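Local coordinates for delta-like protein (PDB 4XL1) that probably acts as a Delta-type ligand that binds Notch receptors through its N-terminal region and so signals between neighbouring cells, at residues C30-R35 with I95-T100; A14-M19 with T62-I67; S4-R9 with Y147-S152. The protein carries 3 engineered substitutions. One frame throughout, in Å; residues are numbered along the deposited sequence.

All three contacts lie in the N-terminal C2-like domain, a beta sandwich. Contact 3 (4-9 with 147-152) joins the domain's first strand to its last in one sheet. Contact 1 (30-35 with 95-100) pairs two strands of the other sheet. Contact 2 (14-19 with 62-67) joins two loops; its strand 65-66 shares contact 3's sheet. Contacts 1 and 2 touch through Cys-30 and Asn-63, their centres about 10 Å apart. Centre to centre, contact 3 lies about 22 Å from contact 1 and 26 Å from contact 2. Along the chain contacts 1 and 2 interleave, and contact 3 encloses both. It brings the domain's chain ends together; they join strands and loops at the far end.

Contact 1: C30-R35 with I95-T100; sequences CRTFFR and IQAWHT
Ile-95 touches Phe-34 through its CG2, 4.3 Å from CD2. Pairing starts at Gln-96, which forms a hydrogen-bonded antiparallel pair with Arg-35; Gln-96 N donates to Arg-35 O at 2.9 Å. On the same face, Trp-98 NE1 donates to Gln-96 OE1 at 2.8 Å, which helps fix the turn of the ring; the bond comes from above the amide plane and lies in the indole plane. The CB of Ala-97 meets CE2 of Phe-34 on the opposite face, 4.1 Å away. Trp-98 carries the main side-chain contact. Its CB sits over one face of the Phe-33 ring, 3.5 Å from CE1, and the two rings are near parallel but slid apart, with planes at 26°. Arg-35 reaches over a face of the indole in an off-centre cation-pi contact, CZ being 5.0 Å from the centroid of the six-membered ring. Bends at chi2 and chi3 (-132° and -123°) bring the guanidinium there. His-99 turns its ring so that ND1 accepts a hydrogen bond from Arg-31 N at 3.2 Å. Thr-100 N closes the ladder on Arg-31 O at 3.2 Å. The Arg-31 guanidinium has its salt bridge with Asp-104. Strands 31-37 and 90-99 are the inner pair of a four-stranded antiparallel sheet, flanked by strands 54-62 and 114-124. Phe-34 packs on Leu-10, and Thr-32 and Ala-97 on Phe-13, on the face toward strand 4-14.

Contact 2: A14-M19 with T62-I67; sequences ANERGM and TNSFVI
Ala-14, Asn-15, Glu-16 and Gly-18 meet Asn-63 and Ser-64 in a small, mostly polar loop-to-loop contact. It lies where strand 4-14 runs out and where the chain passes from strand 54-62 to strand 65-66. Ser-64 OG is the main polar link. It accepts the backbone N-H of Asn-15 at 3.1 Å, with a bent N-H...O angle of 143°. Ala-14 CA and Glu-16 CG also pack against Ser-64 OG, at 3.7 Å and 3.6 Å. Ser-64 OG stands beside its own backbone N (chi1 -47°), and this points it at the start of the turn. Asn-63 approaches the other part of the loop. Its CB rests 3.6 Å from Asn-15 O, and its OD1 lies 3.6 Å from Gly-18 CA. That same OD1 takes a probable hydrogen bond from Cys-30 N, so the amide is held from a third segment. A water adds a looser bridge. It accepts from Asn-15 ND2 at 3.0 Å and gives a weak bond to Asn-63 O. The Asn-15 amide also makes two weak bonds to the backbone of Met-19, one through OD1 and one through ND2. The loop contains a type I beta turn from Asn-15 to Gly-18, closed by Gly-18 N to Asn-15 O at 3.0 Å. Gly-18 has positive phi, a conformation that glycine adopts easily. This is connecting-loop packing at one end of the C2-like beta sandwich, where 62-67 crosses from one sheet to the other.

Contact 3: S4-R9 with Y147-S152; sequences SIFQLR and YRVVCS. Engineered in segment 4-9: Ser-4 (natural residue Gly).
The Phe-6 ring has Arg-148 O over one face, toward the rim. The ring of Tyr-147 lies nearly parallel to it, at 15°, but is slid aside and hardly overlaps; Phe-6 CZ is 3.9 Å from Tyr-147 CD2. Val-149 CG2 lies 3.5 Å from Phe-6 CD2. The Arg-148 guanidinium uses an edge. Its NE and NH2 both donate to Gln-7 OE1, at 2.7 Å and 2.9 Å, with the oxygen in the guanidinium plane. The NH2 bond falls on an OE1 lone pair, while NE stands tilted from the carbonyl plane. The two side chains lie side by side, pointing the same way, amide and guanidinium planes 34° apart. Arg-148 is extended from CG to NE (chi3 -175°), which brings NE and NH2 alongside Gln-7. Val-150 CG1 lies over one guanidinium face, and Val-150 CG2 is 3.5 Å from Gln-7 NE2. The backbones form an antiparallel ladder, with Ile-5 N to Val-150 O at 2.8 Å. The engineered Ser-4 sits opposite Cys-151, which is disulfide-bonded to Cys-160. Arg-148 NH1 is hydrogen-bonded to O of the modified lysine at position 129. Strand 4-14 lies between strands 79-83 and 142-151, and 142-151 pairs in turn with strand 132-137.

Contact 1: C30-R35 with I95-T100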
loop_
_atom_site.group_PDB
_atom_site.type_symbol
_atom_site.label_atom_id
_atom_site.label_comp_id
_atom_site.label_asym_id
_atom_site.label_seq_id
_atom_site.Cartn_x
_atom_site.Cartn_y
_atom_site.Cartn_z
ATOM N N CYS B 30 -10.669 14.097 -29.308
ATOM C CA CYS B 30 -10.332 14.148 -27.893
ATOM C C CYS B 30 -9.072 13.346 -27.637
ATOM O O CYS B 30 -9.089 12.116 -27.592
ATOM C CB CYS B 30 -11.483 13.631 -27.033
ATOM S SG CYS B 30 -12.940 14.686 -27.050
ATOM N N ARG B 31 -7.980 14.076 -27.461
ATOM C CA ARG B 31 -6.673 13.486 -27.248
ATOM C C ARG B 31 -6.558 13.179 -25.769
ATOM O O ARG B 31 -6.271 14.051 -24.947
ATOM C CB ARG B 31 -5.595 14.440 -27.746
ATOM C CG ARG B 31 -5.738 14.702 -29.242
ATOM C CD ARG B 31 -4.820 15.796 -29.738
ATOM N NE ARG B 31 -3.419 15.446 -29.564
ATOM C CZ ARG B 31 -2.620 16.027 -28.677
ATOM N NH1 ARG B 31 -3.090 16.993 -27.898
ATOM N NH2 ARG B 31 -1.355 15.650 -28.574
ATOM N N THR B 32 -6.785 11.912 -25.450
ATOM C CA THR B 32 -7.172 11.517 -24.108
ATOM C C THR B 32 -6.031 10.965 -23.269
ATOM O O THR B 32 -5.344 10.027 -23.671
ATOM C CB THR B 32 -8.290 10.453 -24.168
ATOM O OG1 THR B 32 -9.311 10.876 -25.081
ATOM C CG2 THR B 32 -8.897 10.229 -22.795
ATOM N N PHE B 33 -5.840 11.560 -22.096
ATOM C CA PHE B 33 -4.928 11.021 -21.098
ATOM C C PHE B 33 -5.703 10.896 -19.795
ATOM O O PHE B 33 -6.812 11.420 -19.675
ATOM C CB PHE B 33 -3.675 11.891 -20.936
ATOM C CG PHE B 33 -3.890 13.154 -20.142
ATOM C CD1 PHE B 33 -4.309 14.317 -20.766
ATOM C CD2 PHE B 33 -3.642 13.185 -18.777
ATOM C CE1 PHE B 33 -4.494 15.481 -20.044
ATOM C CE2 PHE B 33 -3.829 14.345 -18.050
ATOM C CZ PHE B 33 -4.253 15.494 -18.684
ATOM N N PHE B 34 -5.130 10.206 -18.819
ATOM C CA PHE B 34 -5.882 9.887 -17.615
ATOM C C PHE B 34 -5.190 10.348 -16.341
ATOM O O PHE B 34 -3.961 10.394 -16.253
ATOM C CB PHE B 34 -6.149 8.382 -17.545
ATOM C CG PHE B 34 -6.981 7.859 -18.687
ATOM C CD1 PHE B 34 -6.389 7.533 -19.897
ATOM C CD2 PHE B 34 -8.351 7.697 -18.553
ATOM C CE1 PHE B 34 -7.147 7.055 -20.951
ATOM C CE2 PHE B 34 -9.115 7.219 -19.605
ATOM C CZ PHE B 34 -8.512 6.898 -20.805
ATOM N N ARG B 35 -6.012 10.683 -15.354
ATOM C CA ARG B 35 -5.532 11.050 -14.035
ATOM C C ARG B 35 -6.093 10.124 -12.968
ATOM O O ARG B 35 -7.300 9.884 -12.912
ATOM C CB ARG B 35 -5.894 12.496 -13.714
ATOM C CG ARG B 35 -5.219 13.509 -14.604
ATOM C CD ARG B 35 -4.640 14.587 -13.719
ATOM N NE ARG B 35 -5.122 15.922 -14.027
ATOM C CZ ARG B 35 -4.840 16.986 -13.287
ATOM N NH1 ARG B 35 -4.091 16.854 -12.200
ATOM N NH2 ARG B 35 -5.314 18.176 -13.625
ATOM N N ILE B 95 -10.994 8.124 -11.198
ATOM C CA ILE B 95 -10.353 8.142 -12.504
ATOM C C ILE B 95 -10.943 9.260 -13.356
ATOM O O ILE B 95 -12.154 9.315 -13.568
ATOM C CB ILE B 95 -10.515 6.793 -13.239
ATOM C CG1 ILE B 95 -9.991 5.641 -12.377
ATOM C CG2 ILE B 95 -9.813 6.828 -14.590
ATOM C CD1 ILE B 95 -10.110 4.275 -13.030
ATOM N N GLN B 96 -10.081 10.149 -13.840
ATOM C CA GLN B 96 -10.517 11.272 -14.663
ATOM C C GLN B 96 -10.000 11.145 -16.089
ATOM O O GLN B 96 -8.835 10.817 -16.311
ATOM C CB GLN B 96 -10.041 12.604 -14.072
ATOM C CG GLN B 96 -10.682 13.007 -12.751
ATOM C CD GLN B 96 -10.197 14.366 -12.272
ATOM O OE1 GLN B 96 -9.185 14.879 -12.752
ATOM N NE2 GLN B 96 -10.914 14.954 -11.320
ATOM N N ALA B 97 -10.870 11.409 -17.057
ATOM C CA ALA B 97 -10.457 11.419 -18.453
ATOM C C ALA B 97 -10.347 12.857 -18.949
ATOM O O ALA B 97 -11.278 13.645 -18.797
ATOM C CB ALA B 97 -11.433 10.625 -19.308
ATOM N N TRP B 98 -9.206 13.194 -19.540
ATOM C CA TRP B 98 -8.926 14.571 -19.935
ATOM C C TRP B 98 -8.535 14.702 -21.401
ATOM O O TRP B 98 -8.092 13.743 -22.028
ATOM C CB TRP B 98 -7.802 15.156 -19.079
ATOM C CG TRP B 98 -8.173 15.497 -17.675
ATOM C CD1 TRP B 98 -8.357 14.629 -16.639
ATOM C CD2 TRP B 98 -8.375 16.810 -17.141
ATOM N NE1 TRP B 98 -8.674 15.321 -15.495
ATOM C CE2 TRP B 98 -8.691 16.661 -15.776
ATOM C CE3 TRP B 98 -8.327 18.096 -17.686
ATOM C CZ2 TRP B 98 -8.958 17.749 -14.950
ATOM C CZ3 TRP B 98 -8.592 19.176 -16.864
ATOM C CH2 TRP B 98 -8.902 18.995 -15.511
ATOM N N HIS B 99 -8.694 15.909 -21.933
ATOM C CA HIS B 99 -8.210 16.242 -23.266
ATOM C C HIS B 99 -7.116 17.295 -23.158
ATOM O O HIS B 99 -7.266 18.274 -22.427
ATOM C CB HIS B 99 -9.346 16.761 -24.151
ATOM C CG HIS B 99 -8.879 17.585 -25.312
ATOM N ND1 HIS B 99 -8.109 17.066 -26.330
ATOM C CD2 HIS B 99 -9.054 18.895 -25.605
ATOM C CE1 HIS B 99 -7.842 18.017 -27.207
ATOM N NE2 HIS B 99 -8.403 19.138 -26.790
ATOM N N THR B 100 -6.018 17.102 -23.878
ATOM C CA THR B 100 -4.978 18.119 -23.906
ATOM C C THR B 100 -4.757 18.573 -25.344
ATOM O O THR B 100 -4.709 17.756 -26.264
ATOM C CB THR B 100 -3.648 17.615 -23.295
ATOM O OG1 THR B 100 -2.667 18.658 -23.354
ATOM C CG2 THR B 100 -3.128 16.389 -24.028
#

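Contact 2: A14-M19 with T62-I67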
loop_
_atom_site.group_PDB
_atom_site.type_symbol
_atom_site.label_atom_id
_atom_site.label_comp_id
_atom_site.label_asym_id
_atom_site.label_seq_id
_atom_site.Cartn_x
_atom_site.Cartn_y
_atom_site.Cartn_z
ATOM N N ALA B 14 -14.485 4.784 -24.615
ATOM C CA ALA B 14 -15.293 5.221 -25.742
ATOM C C ALA B 14 -15.759 6.660 -25.561
ATOM O O ALA B 14 -16.314 7.018 -24.525
ATOM C CB ALA B 14 -16.486 4.297 -25.925
ATOM N N ASN B 15 -15.509 7.482 -26.573
ATOM C CA ASN B 15 -16.030 8.841 -26.631
ATOM C C ASN B 15 -16.359 9.148 -28.085
ATOM O O ASN B 15 -15.660 9.920 -28.741
ATOM C CB ASN B 15 -15.021 9.842 -26.065
ATOM C CG ASN B 15 -15.591 11.241 -25.944
ATOM O OD1 ASN B 15 -16.798 11.446 -26.063
ATOM N ND2 ASN B 15 -14.720 12.216 -25.705
ATOM N N GLU B 16 -17.425 8.530 -28.584
ATOM C CA GLU B 16 -17.688 8.496 -30.020
ATOM C C GLU B 16 -17.986 9.845 -30.669
ATOM O O GLU B 16 -17.708 10.036 -31.852
ATOM C CB GLU B 16 -18.845 7.545 -30.322
ATOM C CG GLU B 16 -18.455 6.084 -30.241
ATOM C CD GLU B 16 -19.366 5.194 -31.057
ATOM O OE1 GLU B 16 -20.603 5.305 -30.927
ATOM O OE2 GLU B 16 -18.831 4.377 -31.834
ATOM N N ARG B 17 -18.554 10.777 -29.912
ATOM C CA ARG B 17 -18.852 12.095 -30.464
ATOM C C ARG B 17 -17.776 13.123 -30.132
ATOM O O ARG B 17 -17.888 14.289 -30.512
ATOM C CB ARG B 17 -20.226 12.576 -29.996
ATOM C CG ARG B 17 -21.369 11.829 -30.664
ATOM C CD ARG B 17 -22.716 12.123 -30.032
ATOM N NE ARG B 17 -23.692 11.095 -30.381
ATOM C CZ ARG B 17 -24.303 11.026 -31.561
ATOM N NH1 ARG B 17 -24.046 11.933 -32.496
ATOM N NH2 ARG B 17 -25.175 10.059 -31.806
ATOM N N GLY B 18 -16.738 12.681 -29.426
ATOM C CA GLY B 18 -15.594 13.524 -29.124
ATOM C C GLY B 18 -15.945 14.811 -28.408
ATOM O O GLY B 18 -15.583 15.900 -28.853
ATOM N N MET B 19 -16.656 14.686 -27.295
ATOM C CA MET B 19 -17.162 15.850 -26.583
ATOM C C MET B 19 -16.401 16.104 -25.288
ATOM O O MET B 19 -15.840 15.185 -24.690
ATOM C CB MET B 19 -18.650 15.670 -26.296
ATOM C CG MET B 19 -19.455 15.314 -27.532
ATOM S SD MET B 19 -19.833 16.753 -28.545
ATOM C CE MET B 19 -20.824 17.688 -27.390
ATOM N N THR B 62 -7.123 8.778 -29.187
ATOM C CA THR B 62 -8.030 9.851 -29.571
ATOM C C THR B 62 -9.465 9.334 -29.658
ATOM O O THR B 62 -9.727 8.323 -30.312
ATOM C CB THR B 62 -7.618 10.477 -30.920
ATOM O OG1 THR B 62 -6.306 11.043 -30.806
ATOM C CG2 THR B 62 -8.603 11.561 -31.339
ATOM N N ASN B 63 -10.382 10.029 -28.987
ATOM C CA ASN B 63 -11.793 9.639 -28.932
ATOM C C ASN B 63 -11.996 8.230 -28.370
ATOM O O ASN B 63 -11.720 7.985 -27.196
ATOM C CB ASN B 63 -12.435 9.765 -30.316
ATOM C CG ASN B 63 -12.711 11.209 -30.701
ATOM O OD1 ASN B 63 -12.359 12.136 -29.972
ATOM N ND2 ASN B 63 -13.339 11.405 -31.855
ATOM N N SER B 64 -12.507 7.316 -29.191
ATOM C CA SER B 64 -12.643 5.916 -28.787
ATOM C C SER B 64 -11.396 5.086 -29.101
ATOM O O SER B 64 -10.839 5.191 -30.195
ATOM C CB SER B 64 -13.865 5.289 -29.463
ATOM O OG SER B 64 -15.000 6.131 -29.356
ATOM N N PHE B 65 -10.968 4.255 -28.151
ATOM C CA PHE B 65 -9.813 3.381 -28.370
ATOM C C PHE B 65 -9.696 2.253 -27.342
ATOM O O PHE B 65 -10.141 2.383 -26.202
ATOM C CB PHE B 65 -8.514 4.198 -28.363
ATOM C CG PHE B 65 -8.370 5.115 -27.178
ATOM C CD1 PHE B 65 -8.933 6.382 -27.188
ATOM C CD2 PHE B 65 -7.660 4.713 -26.060
ATOM C CE1 PHE B 65 -8.799 7.226 -26.098
ATOM C CE2 PHE B 65 -7.520 5.553 -24.969
ATOM C CZ PHE B 65 -8.091 6.809 -24.989
ATOM N N VAL B 66 -9.092 1.144 -27.765
ATOM C CA VAL B 66 -8.738 0.053 -26.861
ATOM C C VAL B 66 -7.334 0.301 -26.319
ATOM O O VAL B 66 -6.430 0.647 -27.077
ATOM C CB VAL B 66 -8.791 -1.320 -27.571
ATOM C CG1 VAL B 66 -8.211 -2.416 -26.684
ATOM C CG2 VAL B 66 -10.218 -1.656 -27.977
ATOM N N ILE B 67 -7.142 0.126 -25.016
ATOM C CA ILE B 67 -5.822 0.335 -24.431
ATOM C C ILE B 67 -5.105 -0.978 -24.132
ATOM O O ILE B 67 -5.619 -1.815 -23.391
ATOM C CB ILE B 67 -5.907 1.148 -23.120
ATOM C CG1 ILE B 67 -6.680 2.452 -23.331
ATOM C CG2 ILE B 67 -4.514 1.407 -22.559
ATOM C CD1 ILE B 67 -8.050 2.457 -22.683
HETATM O O HOH W 1 -12.000 10.942 -25.344
#

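Contact 3: S4-R9 with Y147-S152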
loop_
_atom_site.group_PDB
_atom_site.type_symbol
_atom_site.label_atom_id
_atom_site.label_comp_id
_atom_site.label_asym_id
_atom_site.label_seq_id
_atom_site.Cartn_x
_atom_site.Cartn_y
_atom_site.Cartn_z
ATOM N N SER B 4 3.830 -3.152 -0.999
ATOM C CA SER B 4 2.726 -3.525 -1.881
ATOM C C SER B 4 2.469 -2.475 -2.959
ATOM O O SER B 4 2.862 -1.316 -2.824
ATOM C CB SER B 4 1.447 -3.763 -1.074
ATOM O OG SER B 4 0.937 -2.552 -0.550
ATOM N N ILE B 5 1.808 -2.899 -4.032
ATOM C CA ILE B 5 1.553 -2.036 -5.179
ATOM C C ILE B 5 0.104 -2.122 -5.649
ATOM O O ILE B 5 -0.428 -3.214 -5.841
ATOM C CB ILE B 5 2.458 -2.394 -6.380
ATOM C CG1 ILE B 5 3.921 -2.521 -5.951
ATOM C CG2 ILE B 5 2.309 -1.360 -7.484
ATOM C CD1 ILE B 5 4.852 -2.926 -7.077
ATOM N N PHE B 6 -0.530 -0.968 -5.835
ATOM C CA PHE B 6 -1.862 -0.935 -6.424
ATOM C C PHE B 6 -1.679 -0.867 -7.931
ATOM O O PHE B 6 -1.041 0.051 -8.445
ATOM C CB PHE B 6 -2.674 0.264 -5.916
ATOM C CG PHE B 6 -4.109 0.281 -6.390
ATOM C CD1 PHE B 6 -4.445 0.820 -7.623
ATOM C CD2 PHE B 6 -5.125 -0.219 -5.589
ATOM C CE1 PHE B 6 -5.761 0.841 -8.055
ATOM C CE2 PHE B 6 -6.442 -0.199 -6.016
ATOM C CZ PHE B 6 -6.760 0.332 -7.249
ATOM N N GLN B 7 -2.229 -1.845 -8.640
ATOM C CA GLN B 7 -2.062 -1.907 -10.083
ATOM C C GLN B 7 -3.407 -1.685 -10.756
ATOM O O GLN B 7 -4.407 -2.287 -10.372
ATOM C CB GLN B 7 -1.453 -3.247 -10.500
ATOM C CG GLN B 7 -0.044 -3.460 -9.965
ATOM C CD GLN B 7 0.564 -4.777 -10.403
ATOM O OE1 GLN B 7 -0.141 -5.688 -10.841
ATOM N NE2 GLN B 7 1.881 -4.889 -10.276
ATOM N N LEU B 8 -3.429 -0.808 -11.751
ATOM C CA LEU B 8 -4.670 -0.454 -12.424
ATOM C C LEU B 8 -4.465 -0.619 -13.927
ATOM O O LEU B 8 -3.581 0.006 -14.513
ATOM C CB LEU B 8 -5.088 0.978 -12.052
ATOM C CG LEU B 8 -6.340 1.679 -12.600
ATOM C CD1 LEU B 8 -6.169 2.171 -14.030
ATOM C CD2 LEU B 8 -7.569 0.786 -12.472
ATOM N N ARG B 9 -5.283 -1.464 -14.547
ATOM C CA ARG B 9 -5.177 -1.700 -15.980
ATOM C C ARG B 9 -6.338 -1.054 -16.721
ATOM O O ARG B 9 -7.497 -1.401 -16.502
ATOM C CB ARG B 9 -5.134 -3.200 -16.286
ATOM C CG ARG B 9 -5.171 -3.525 -17.776
ATOM C CD ARG B 9 -5.647 -4.948 -18.035
ATOM N NE ARG B 9 -4.606 -5.938 -17.782
ATOM C CZ ARG B 9 -4.829 -7.128 -17.234
ATOM N NH1 ARG B 9 -6.061 -7.472 -16.884
ATOM N NH2 ARG B 9 -3.826 -7.971 -17.037
ATOM N N TYR B 147 -8.327 -3.854 -11.773
ATOM C CA TYR B 147 -7.314 -3.476 -10.794
ATOM C C TYR B 147 -7.045 -4.568 -9.765
ATOM O O TYR B 147 -7.838 -5.495 -9.601
ATOM C CB TYR B 147 -7.726 -2.189 -10.077
ATOM C CG TYR B 147 -9.054 -2.281 -9.361
ATOM C CD1 TYR B 147 -10.243 -1.985 -10.016
ATOM C CD2 TYR B 147 -9.119 -2.664 -8.027
ATOM C CE1 TYR B 147 -11.458 -2.068 -9.365
ATOM C CE2 TYR B 147 -10.328 -2.751 -7.367
ATOM C CZ TYR B 147 -11.495 -2.451 -8.040
ATOM O OH TYR B 147 -12.703 -2.533 -7.387
ATOM N N ARG B 148 -5.920 -4.438 -9.066
ATOM C CA ARG B 148 -5.554 -5.364 -8.001
ATOM C C ARG B 148 -4.499 -4.750 -7.085
ATOM O O ARG B 148 -3.921 -3.709 -7.399
ATOM C CB ARG B 148 -5.025 -6.673 -8.588
ATOM C CG ARG B 148 -3.705 -6.518 -9.331
ATOM C CD ARG B 148 -3.196 -7.849 -9.859
ATOM N NE ARG B 148 -1.878 -7.725 -10.477
ATOM C CZ ARG B 148 -1.196 -8.743 -10.993
ATOM N NH1 ARG B 148 -1.709 -9.965 -10.968
ATOM N NH2 ARG B 148 -0.002 -8.541 -11.534
ATOM N N VAL B 149 -4.256 -5.397 -5.950
ATOM C CA VAL B 149 -3.120 -5.048 -5.105
ATOM C C VAL B 149 -2.239 -6.274 -4.912
ATOM O O VAL B 149 -2.694 -7.303 -4.414
ATOM C CB VAL B 149 -3.558 -4.510 -3.730
ATOM C CG1 VAL B 149 -2.356 -4.383 -2.805
ATOM C CG2 VAL B 149 -4.254 -3.172 -3.880
ATOM N N VAL B 150 -0.978 -6.163 -5.313
ATOM C CA VAL B 150 -0.032 -7.265 -5.171
ATOM C C VAL B 150 1.206 -6.827 -4.404
ATOM O O VAL B 150 1.500 -5.636 -4.309
ATOM C CB VAL B 150 0.399 -7.829 -6.540
ATOM C CG1 VAL B 150 -0.766 -8.533 -7.217
ATOM C CG2 VAL B 150 0.958 -6.723 -7.422
ATOM N N CYS B 151 1.931 -7.795 -3.856
ATOM C CA CYS B 151 3.131 -7.497 -3.087
ATOM C C CYS B 151 4.271 -7.040 -3.990
ATOM O O CYS B 151 4.290 -7.346 -5.181
ATOM C CB CYS B 151 3.570 -8.723 -2.283
ATOM S SG CYS B 151 2.463 -9.205 -0.937
ATOM N N SER B 152 5.219 -6.302 -3.417
ATOM C CA SER B 152 6.463 -5.987 -4.108
ATOM C C SER B 152 7.341 -7.245 -4.153
ATOM O O SER B 152 7.042 -8.221 -3.462
ATOM C CB SER B 152 7.185 -4.828 -3.410
ATOM O OG SER B 152 6.429 -3.631 -3.505
#